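PDB 4OCI: calmodulin, putative from Entamoeba histolytica, which binds calcium through an EF-hand, and is probably a signalling protein involved in starting the phagocytosis of human erythrocytes. Local coordinates for residues Y22-L25 with N26-E29; A45-Y48 with N49-K53; G56-Y59 with E60-T63; A96-L99 with R100-L103. One frame throughout, in Å; residues are numbered along the deposited sequence.

Interaction 1 (Y22-L25 with N26-E29). With CA (calcium ion), chain B.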
loop_
_atom_site.group_PDB
_atom_site.type_symbol
_atom_site.label_atom_id
_atom_site.label_comp_id
_atom_site.label_asym_id
_atom_site.label_seq_id
_atom_site.Cartn_x
_atom_site.Cartn_y
_atom_site.Cartn_z
ATOM N N TYR A 22 -6.035 17.406 1.096
ATOM C CA TYR A 22 -5.673 16.049 1.508
ATOM C C TYR A 22 -5.320 15.260 0.311
ATOM O O TYR A 22 -6.063 15.274 -0.615
ATOM C CB TYR A 22 -6.843 15.304 2.218
ATOM C CG TYR A 22 -7.096 15.978 3.568
ATOM C CD1 TYR A 22 -6.317 15.678 4.692
ATOM C CD2 TYR A 22 -8.098 16.973 3.693
ATOM C CE1 TYR A 22 -6.532 16.306 5.918
ATOM C CE2 TYR A 22 -8.285 17.645 4.907
ATOM C CZ TYR A 22 -7.506 17.297 5.996
ATOM O OH TYR A 22 -7.710 17.933 7.176
ATOM N N LEU A 23 -4.256 14.451 0.373
ATOM C CA LEU A 23 -3.974 13.512 -0.693
ATOM C C LEU A 23 -4.591 12.149 -0.466
ATOM O O LEU A 23 -4.581 11.662 0.693
ATOM C CB LEU A 23 -2.437 13.347 -0.825
ATOM C CG LEU A 23 -1.658 14.609 -1.140
ATOM C CD1 LEU A 23 -0.227 14.196 -1.295
ATOM C CD2 LEU A 23 -2.234 15.229 -2.457
ATOM N N THR A 24 -5.137 11.553 -1.536
ATOM C CA THR A 24 -5.469 10.108 -1.534
ATOM C C THR A 24 -4.183 9.275 -1.559
ATOM O O THR A 24 -3.111 9.815 -1.731
ATOM C CB THR A 24 -6.295 9.691 -2.702
ATOM O OG1 THR A 24 -5.537 9.902 -3.890
ATOM C CG2 THR A 24 -7.623 10.479 -2.771
ATOM N N LEU A 25 -4.287 7.943 -1.408
ATOM C CA LEU A 25 -3.125 7.077 -1.504
ATOM C C LEU A 25 -2.503 7.156 -2.879
ATOM O O LEU A 25 -1.300 7.358 -2.977
ATOM C CB LEU A 25 -3.597 5.621 -1.261
ATOM C CG LEU A 25 -2.524 4.570 -1.521
ATOM C CD1 LEU A 25 -1.325 4.720 -0.641
ATOM C CD2 LEU A 25 -3.305 3.201 -1.287
ATOM N N ASN A 26 -3.277 7.070 -3.954
ATOM C CA ASN A 26 -2.628 7.173 -5.296
ATOM C C ASN A 26 -1.958 8.512 -5.591
ATOM O O ASN A 26 -0.894 8.527 -6.206
ATOM C CB ASN A 26 -3.614 6.895 -6.421
ATOM C CG ASN A 26 -3.849 5.429 -6.576
ATOM O OD1 ASN A 26 -2.982 4.584 -6.220
ATOM N ND2 ASN A 26 -5.034 5.083 -7.066
ATOM N N GLU A 27 -2.534 9.627 -5.108
ATOM C CA GLU A 27 -1.904 10.942 -5.246
ATOM C C GLU A 27 -0.619 11.053 -4.457
ATOM O O GLU A 27 0.345 11.647 -4.951
ATOM C CB GLU A 27 -2.841 12.084 -4.817
ATOM C CG GLU A 27 -4.053 12.213 -5.806
ATOM C CD GLU A 27 -5.239 13.022 -5.245
ATOM O OE1 GLU A 27 -5.241 13.314 -4.008
ATOM O OE2 GLU A 27 -6.199 13.356 -6.052
ATOM N N PHE A 28 -0.589 10.506 -3.257
ATOM C CA PHE A 28 0.643 10.452 -2.462
ATOM C C PHE A 28 1.745 9.669 -3.141
ATOM O O PHE A 28 2.885 10.143 -3.241
ATOM C CB PHE A 28 0.363 9.860 -1.111
ATOM C CG PHE A 28 1.595 9.687 -0.232
ATOM C CD1 PHE A 28 2.300 10.782 0.206
ATOM C CD2 PHE A 28 2.031 8.416 0.171
ATOM C CE1 PHE A 28 3.443 10.637 1.076
ATOM C CE2 PHE A 28 3.163 8.289 1.011
ATOM C CZ PHE A 28 3.855 9.374 1.444
ATOM N N GLU A 29 1.391 8.476 -3.646
ATOM C CA GLU A 29 2.388 7.634 -4.302
ATOM C C GLU A 29 2.917 8.330 -5.578
ATOM O O GLU A 29 4.136 8.364 -5.861
ATOM C CB GLU A 29 1.802 6.242 -4.681
ATOM C CG GLU A 29 2.947 5.379 -5.253
ATOM C CD GLU A 29 2.514 4.106 -6.063
ATOM O OE1 GLU A 29 1.276 3.738 -6.083
ATOM O OE2 GLU A 29 3.463 3.499 -6.683
HETATM CA CA CA B . -7.820 15.731 -1.812
HETATM O O HOH W 1 -7.598 14.390 -3.394
HETATM O O HOH W 2 -9.029 14.274 -0.932
#
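T24 and E27 meet through reciprocal hydrogen bonds, the capping box that starts helix 25-34. Backbone N of E27 donates to OG1 of T24 at 3.3 Å, while backbone N of T24 donates to OE1 of E27 at 3.0 Å, nearly straight but from above the carboxylate plane, 40° out of it. T24 can accept because OG1 lies between its own backbone N and carbonyl carbon (chi1 63°), turned onto the first turn of the helix. Routine helix bonds follow, N of F28 to O of T24 and N of E29 to O of L25.

Residues 22-25 meet calcium through the backbone: O of Y22 binds the ion at 2.2 Å. The carboxylate of E27 acts through a water, since the water 2.1 Å from calcium donates to OE1 of E27 at 2.7 Å; OE2 takes the N-H of G17. E27 thus joins the helix start to the metal's second shell, while D16, D18 and D20 complete the protein ligands.

Apolar contact is slight, CD1 of L23 standing 4.4 Å from CB of F28. Beyond it, F28 packs on F62, C65 and L69 of helix 59-71, and L25 on A45 and Y48 of helix 41-50.

Interaction 2 (A45-Y48 with N49-K53)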
loop_
_atom_site.group_PDB
_atom_site.type_symbol
_atom_site.label_atom_id
_atom_site.label_comp_id
_atom_site.label_asym_id
_atom_site.label_seq_id
_atom_site.Cartn_x
_atom_site.Cartn_y
_atom_site.Cartn_z
ATOM N N ALA A 45 2.837 2.874 0.475
ATOM C CA ALA A 45 1.456 2.702 0.935
ATOM C C ALA A 45 1.402 2.477 2.425
ATOM O O ALA A 45 0.503 2.970 3.116
ATOM C CB ALA A 45 0.736 1.516 0.139
ATOM N N SER A 46 2.381 1.748 2.933
ATOM C CA SER A 46 2.499 1.523 4.343
ATOM C C SER A 46 2.753 2.843 5.113
ATOM O O SER A 46 2.210 3.060 6.157
ATOM C CB SER A 46 3.680 0.577 4.560
ATOM O OG SER A 46 3.775 0.297 5.908
ATOM N N THR A 47 3.628 3.714 4.604
ATOM C CA THR A 47 3.842 5.043 5.210
ATOM C C THR A 47 2.547 5.842 5.166
ATOM O O THR A 47 2.170 6.479 6.134
ATOM C CB THR A 47 4.958 5.807 4.407
ATOM O OG1 THR A 47 6.141 4.991 4.418
ATOM C CG2 THR A 47 5.266 7.240 4.963
ATOM N N TYR A 48 1.857 5.794 4.026
ATOM C CA TYR A 48 0.546 6.486 3.934
ATOM C C TYR A 48 -0.427 5.956 5.024
ATOM O O TYR A 48 -1.108 6.740 5.704
ATOM C CB TYR A 48 -0.025 6.288 2.516
ATOM C CG TYR A 48 -1.310 7.051 2.316
ATOM C CD1 TYR A 48 -1.298 8.343 1.835
ATOM C CD2 TYR A 48 -2.583 6.484 2.692
ATOM C CE1 TYR A 48 -2.533 9.084 1.661
ATOM C CE2 TYR A 48 -3.798 7.201 2.541
ATOM C CZ TYR A 48 -3.761 8.491 1.997
ATOM O OH TYR A 48 -4.949 9.187 1.839
ATOM N N ASN A 49 -0.519 4.633 5.174
ATOM C CA ASN A 49 -1.443 4.018 6.111
ATOM C C ASN A 49 -1.155 4.501 7.561
ATOM O O ASN A 49 -2.057 4.784 8.338
ATOM C CB ASN A 49 -1.356 2.483 6.026
ATOM C CG ASN A 49 -2.289 1.828 6.970
ATOM O OD1 ASN A 49 -1.850 1.299 7.959
ATOM N ND2 ASN A 49 -3.599 1.949 6.739
ATOM N N SER A 50 0.107 4.655 7.896
ATOM C CA SER A 50 0.485 5.061 9.257
ATOM C C SER A 50 0.371 6.569 9.456
ATOM O O SER A 50 0.433 7.054 10.565
ATOM C CB SER A 50 1.932 4.671 9.487
ATOM O OG SER A 50 1.956 3.256 9.625
ATOM N N ASN A 51 0.248 7.334 8.397
ATOM C CA ASN A 51 0.321 8.799 8.559
ATOM C C ASN A 51 -0.786 9.470 7.756
ATOM O O ASN A 51 -0.547 10.349 6.906
ATOM C CB ASN A 51 1.692 9.301 8.106
ATOM C CG ASN A 51 2.815 8.730 8.960
ATOM O OD1 ASN A 51 3.077 9.194 10.069
ATOM N ND2 ASN A 51 3.452 7.692 8.466
ATOM N N SER A 52 -1.993 8.997 7.904
ATOM C CA SER A 52 -3.051 9.718 7.241
ATOM C C SER A 52 -4.200 9.701 8.222
ATOM O O SER A 52 -4.352 8.757 8.991
ATOM C CB SER A 52 -3.434 9.073 5.951
ATOM O OG SER A 52 -3.657 7.684 6.128
ATOM N N LYS A 53 -4.987 10.755 8.204
ATOM C CA LYS A 53 -6.268 10.768 8.927
ATOM C C LYS A 53 -7.279 10.098 8.048
ATOM O O LYS A 53 -7.020 9.772 6.847
ATOM C CB LYS A 53 -6.728 12.227 9.099
ATOM C CG LYS A 53 -5.636 13.304 9.557
ATOM C CD LYS A 53 -4.733 12.877 10.735
ATOM C CE LYS A 53 -5.383 13.097 12.132
ATOM N NZ LYS A 53 -6.641 12.224 12.276
HETATM O O HOH W 3 1.120 0.705 8.375
#
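S52 folds back over the ring of Y48 at the end of helix 41-50. Its CB sits above one face, 4.1 Å from the Y48 ring centroid and offset toward the rim, a CH-pi contact. The same side chain turns OG onto the backbone, donating to O of Y48 at 2.8 Å; chi1 of 50° puts that hydroxyl between the serine's own N and carbonyl carbon, facing the helix end. The carbonyl of Y48 is gripped twice, because N of N51 also donates to it at 3.1 Å, and the two donors come from opposite faces of its plane.

N51 also reaches back, by a different torsion. Its side chain crosses that of T47 at a slant, and ND2 donates to O of T47 at 2.9 Å, with the acceptor close to the plane of the N51 amide. On the outer side a water bridges S50 OG and N49 OD1, reaching the latter at 3.1 Å, while ND2 of N49 binds S42 of the second subunit.

The Y48 ring extends from the helix with CG anti to its backbone N (chi1 -176°), carrying OH to the carbonyl of L23. N51 and S52 thus add side-chain donors to backbone N-H groups at the carbonyls of T47 and Y48 as helix 41-50 ends, leading into the loop before helix 59-71, consistent with the entering helix of a second, calcium-free EF-hand.

Interaction 3 (G56-Y59 with E60-T63). With NA (sodium ion), chain C.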
loop_
_atom_site.group_PDB
_atom_site.type_symbol
_atom_site.label_atom_id
_atom_site.label_comp_id
_atom_site.label_asym_id
_atom_site.label_seq_id
_atom_site.Cartn_x
_atom_site.Cartn_y
_atom_site.Cartn_z
ATOM N N GLY A 56 -7.442 11.638 4.672
ATOM C CA GLY A 56 -6.341 11.528 3.728
ATOM C C GLY A 56 -5.095 12.111 4.385
ATOM O O GLY A 56 -5.008 12.192 5.602
HETATM N N MSE A 57 -4.118 12.476 3.577
HETATM C CA MSE A 57 -2.873 12.954 4.074
HETATM C C MSE A 57 -2.781 14.486 3.933
HETATM O O MSE A 57 -2.916 14.978 2.854
HETATM C CB MSE A 57 -1.726 12.257 3.319
HETATM C CG MSE A 57 -0.391 12.696 3.938
HETATM SE SE MSE A 57 0.980 11.945 2.895
HETATM C CE MSE A 57 1.156 10.428 4.197
ATOM N N SER A 58 -2.580 15.211 5.022
ATOM C CA SER A 58 -2.537 16.686 5.013
ATOM C C SER A 58 -1.152 17.119 4.589
ATOM O O SER A 58 -0.251 16.281 4.429
ATOM C CB SER A 58 -2.822 17.199 6.443
ATOM O OG SER A 58 -1.678 16.882 7.225
ATOM N N TYR A 59 -0.978 18.404 4.264
ATOM C CA TYR A 59 0.328 18.894 3.862
ATOM C C TYR A 59 1.407 18.654 4.915
ATOM O O TYR A 59 2.558 18.347 4.595
ATOM C CB TYR A 59 0.237 20.423 3.585
ATOM C CG TYR A 59 1.578 20.944 3.225
ATOM C CD1 TYR A 59 2.193 20.566 2.012
ATOM C CD2 TYR A 59 2.270 21.719 4.124
ATOM C CE1 TYR A 59 3.447 20.971 1.697
ATOM C CE2 TYR A 59 3.556 22.168 3.818
ATOM C CZ TYR A 59 4.124 21.778 2.614
ATOM O OH TYR A 59 5.381 22.254 2.334
ATOM N N GLU A 60 1.094 18.912 6.192
ATOM C CA GLU A 60 2.184 18.717 7.173
ATOM C C GLU A 60 2.564 17.239 7.457
ATOM O O GLU A 60 3.749 16.971 7.629
ATOM C CB GLU A 60 1.963 19.501 8.492
ATOM C CG GLU A 60 2.240 21.039 8.300
ATOM C CD GLU A 60 3.792 21.415 8.082
ATOM O OE1 GLU A 60 4.754 20.571 8.351
ATOM O OE2 GLU A 60 4.055 22.581 7.639
ATOM N N LEU A 61 1.605 16.299 7.429
ATOM C CA LEU A 61 1.944 14.866 7.490
ATOM C C LEU A 61 2.803 14.512 6.258
ATOM O O LEU A 61 3.723 13.727 6.368
ATOM C CB LEU A 61 0.663 14.016 7.451
ATOM C CG LEU A 61 -0.074 14.047 8.816
ATOM C CD1 LEU A 61 -1.592 13.573 8.812
ATOM C CD2 LEU A 61 0.806 13.241 9.814
ATOM N N PHE A 62 2.446 15.047 5.083
ATOM C CA PHE A 62 3.199 14.844 3.825
ATOM C C PHE A 62 4.649 15.267 3.887
ATOM O O PHE A 62 5.537 14.507 3.501
ATOM C CB PHE A 62 2.530 15.580 2.629
ATOM C CG PHE A 62 3.392 15.533 1.388
ATOM C CD1 PHE A 62 3.495 14.350 0.647
ATOM C CD2 PHE A 62 4.188 16.617 1.045
ATOM C CE1 PHE A 62 4.351 14.259 -0.454
ATOM C CE2 PHE A 62 5.038 16.550 -0.071
ATOM C CZ PHE A 62 5.127 15.361 -0.787
ATOM N N THR A 63 4.927 16.488 4.347
ATOM C CA THR A 63 6.317 16.915 4.454
ATOM C C THR A 63 7.120 16.084 5.461
ATOM O O THR A 63 8.265 15.748 5.170
ATOM C CB THR A 63 6.510 18.391 4.827
ATOM O OG1 THR A 63 5.950 18.635 6.132
ATOM C CG2 THR A 63 5.851 19.275 3.864
HETATM NA NA NA C . 5.915 18.094 8.376
HETATM O O HOH W 4 -1.209 20.333 7.080
#
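Selenomethionine M57 lies against F62 at the apolar centre, the two side chains crossing at about a right angle. SE sits at the edge of the ring, 5.5 Å from the F62 centroid, the selenium counterpart of a Met-aromatic contact. CG of M57 packs 3.9 Å from CB of L61. On another side of the helix, CG2 of T63 rises over one face of the Y59 ring and comes within 3.3 Å of CZ of Y59.

Further out, S58 caps the helix: N of L61 donates to its OG in a straight but weak bond of 3.3 Å.

The polar edge is a sodium site. T63 splits its branches, its chi1 of 63° sending OG1 to the ion at 2.3 Å while CG2 stays on the tyrosine ring. E60 binds twice, through its backbone O at 2.5 Å and through OE1 at 2.7 Å, its chain bending at chi2 to curl back to the metal. S64 supplies the remaining protein ligand.

M57 and F62 also pack on F28 of helix 25-34, and the backbone of M57 pairs with L23. This short pairing beside a loop, followed by an N-capped helix, is consistent with the loop and exiting helix of a second EF-hand paired with the calcium-bound one; no calcium is modelled in this loop, and the sodium sits apart, on the helix's first turn.

Interaction 4 (A96-L99 with R100-L103)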
loop_
_atom_site.group_PDB
_atom_site.type_symbol
_atom_site.label_atom_id
_atom_site.label_comp_id
_atom_site.label_asym_id
_atom_site.label_seq_id
_atom_site.Cartn_x
_atom_site.Cartn_y
_atom_site.Cartn_z
ATOM N N ALA A 96 28.842 -7.228 -9.667
ATOM C CA ALA A 96 27.727 -7.375 -8.822
ATOM C C ALA A 96 28.117 -6.922 -7.423
ATOM O O ALA A 96 27.283 -6.365 -6.666
ATOM C CB ALA A 96 27.292 -8.841 -8.792
ATOM N N ILE A 97 29.358 -7.186 -7.032
ATOM C CA ILE A 97 29.726 -6.811 -5.687
ATOM C C ILE A 97 29.813 -5.307 -5.511
ATOM O O ILE A 97 29.554 -4.790 -4.392
ATOM C CB ILE A 97 31.036 -7.498 -5.215
ATOM C CG1 ILE A 97 31.104 -7.442 -3.636
ATOM C CG2 ILE A 97 32.336 -6.878 -5.939
ATOM C CD1 ILE A 97 32.447 -7.821 -3.196
ATOM N N GLU A 98 30.103 -4.597 -6.599
ATOM C CA GLU A 98 30.155 -3.132 -6.521
ATOM C C GLU A 98 28.701 -2.552 -6.487
ATOM O O GLU A 98 28.408 -1.547 -5.815
ATOM C CB GLU A 98 30.928 -2.524 -7.666
ATOM C CG GLU A 98 32.464 -2.831 -7.598
ATOM C CD GLU A 98 33.153 -2.039 -6.425
ATOM O OE1 GLU A 98 32.713 -0.862 -6.147
ATOM O OE2 GLU A 98 34.114 -2.572 -5.783
ATOM N N LEU A 99 27.823 -3.129 -7.281
ATOM C CA LEU A 99 26.379 -2.874 -7.098
ATOM C C LEU A 99 25.915 -3.105 -5.651
ATOM O O LEU A 99 25.197 -2.300 -5.131
ATOM C CB LEU A 99 25.572 -3.781 -8.005
ATOM C CG LEU A 99 24.069 -3.404 -7.973
ATOM C CD1 LEU A 99 23.772 -1.877 -8.200
ATOM C CD2 LEU A 99 23.242 -4.271 -8.890
ATOM N N ARG A 100 26.248 -4.245 -5.061
ATOM C CA ARG A 100 25.990 -4.502 -3.628
ATOM C C ARG A 100 26.496 -3.383 -2.780
ATOM O O ARG A 100 25.763 -2.909 -1.911
ATOM C CB ARG A 100 26.573 -5.854 -3.166
ATOM C CG ARG A 100 26.359 -6.222 -1.681
ATOM C CD ARG A 100 27.040 -7.560 -1.314
ATOM N NE ARG A 100 26.310 -8.746 -1.836
ATOM C CZ ARG A 100 25.231 -9.281 -1.271
ATOM N NH1 ARG A 100 24.652 -8.734 -0.178
ATOM N NH2 ARG A 100 24.674 -10.355 -1.822
ATOM N N ARG A 101 27.723 -2.921 -2.979
ATOM C CA ARG A 101 28.224 -1.768 -2.216
ATOM C C ARG A 101 27.313 -0.535 -2.338
ATOM O O ARG A 101 26.960 0.114 -1.317
ATOM C CB ARG A 101 29.705 -1.394 -2.548
ATOM C CG ARG A 101 30.262 -0.295 -1.635
ATOM C CD ARG A 101 31.673 0.132 -2.066
ATOM N NE ARG A 101 31.648 0.283 -3.533
ATOM C CZ ARG A 101 31.178 1.355 -4.216
ATOM N NH1 ARG A 101 30.712 2.427 -3.570
ATOM N NH2 ARG A 101 31.154 1.357 -5.570
ATOM N N ILE A 102 26.968 -0.207 -3.571
ATOM C CA ILE A 102 26.225 0.999 -3.880
ATOM C C ILE A 102 24.875 0.962 -3.206
ATOM O O ILE A 102 24.440 1.948 -2.631
ATOM C CB ILE A 102 25.910 1.101 -5.394
ATOM C CG1 ILE A 102 27.163 1.125 -6.276
ATOM C CG2 ILE A 102 24.896 2.290 -5.703
ATOM C CD1 ILE A 102 27.991 2.202 -6.057
ATOM N N LEU A 103 24.186 -0.158 -3.342
ATOM C CA LEU A 103 22.849 -0.364 -2.783
ATOM C C LEU A 103 22.932 -0.390 -1.250
ATOM O O LEU A 103 21.983 0.026 -0.579
ATOM C CB LEU A 103 22.203 -1.679 -3.300
ATOM C CG LEU A 103 21.835 -1.792 -4.791
ATOM C CD1 LEU A 103 21.530 -3.245 -5.160
ATOM C CD2 LEU A 103 20.618 -0.924 -5.111
#
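R101 takes hold of E98 side-on, three residues along helix 96-106. NE and NH2 of R101 both donate to one oxygen, OE1 of E98, at 3.0 and 2.8 Å, forming a salt bridge. That oxygen lies at the edge of the guanidinium and in its plane. From the glutamate's side the two donors differ: NH2 comes nearly along the C-O axis, whereas NE stands above the carboxylate plane, and the two flat groups are turned 40° apart.

The bends of the chains produce this grip. E98 folds at chi2 (-71°) and R101 at chi3 (45°), bringing the two side chains alongside and pointing the same way. On the buried side L99 and L103 cross at a slant, CG of L99 lying 3.8 Å from CD1 of L103.

Backbone bonds fix the spacing: N of R100 reaches O of A96 at 2.9 Å, and N of L103 reaches O of L99 at 3.0 Å. R100 itself turns to a different partner, E126, in a salt bridge, with T116 and the carbonyl of Q112 also binding its guanidinium.

F135 of helix 132-145 lies on both leucines, F119 of helix 112-122 on L99, and I79 of helix 76-86 on L103. With the E98-R101 bridge on an outer flank and L99 and L103 turned to the core, this helix directly follows short strand 93-95, paired with 129-131, as the exiting helix of a paired EF-hand does.

Interactions 1, 2 and 3 form one cluster, their centres about 10 Å apart, on the same side of the chain's centre. Y48 ties interaction 2 to interaction 1 by packing as well, its CD1 3.7 Å from CB of F28, and the backbone of L23 meets interaction 3, its N 2.9 Å from O of M57. Interaction 1 holds calcium directly. Interaction 3 holds sodium, while the side chain of its M57 is about 9 Å from calcium at the nearest atoms. Interactions 1 and 2 also touch the second subunit. Interaction 4 stands apart on the opposite side of the chain's centre, 31 to 34 Å from the others between centres, away from both metals.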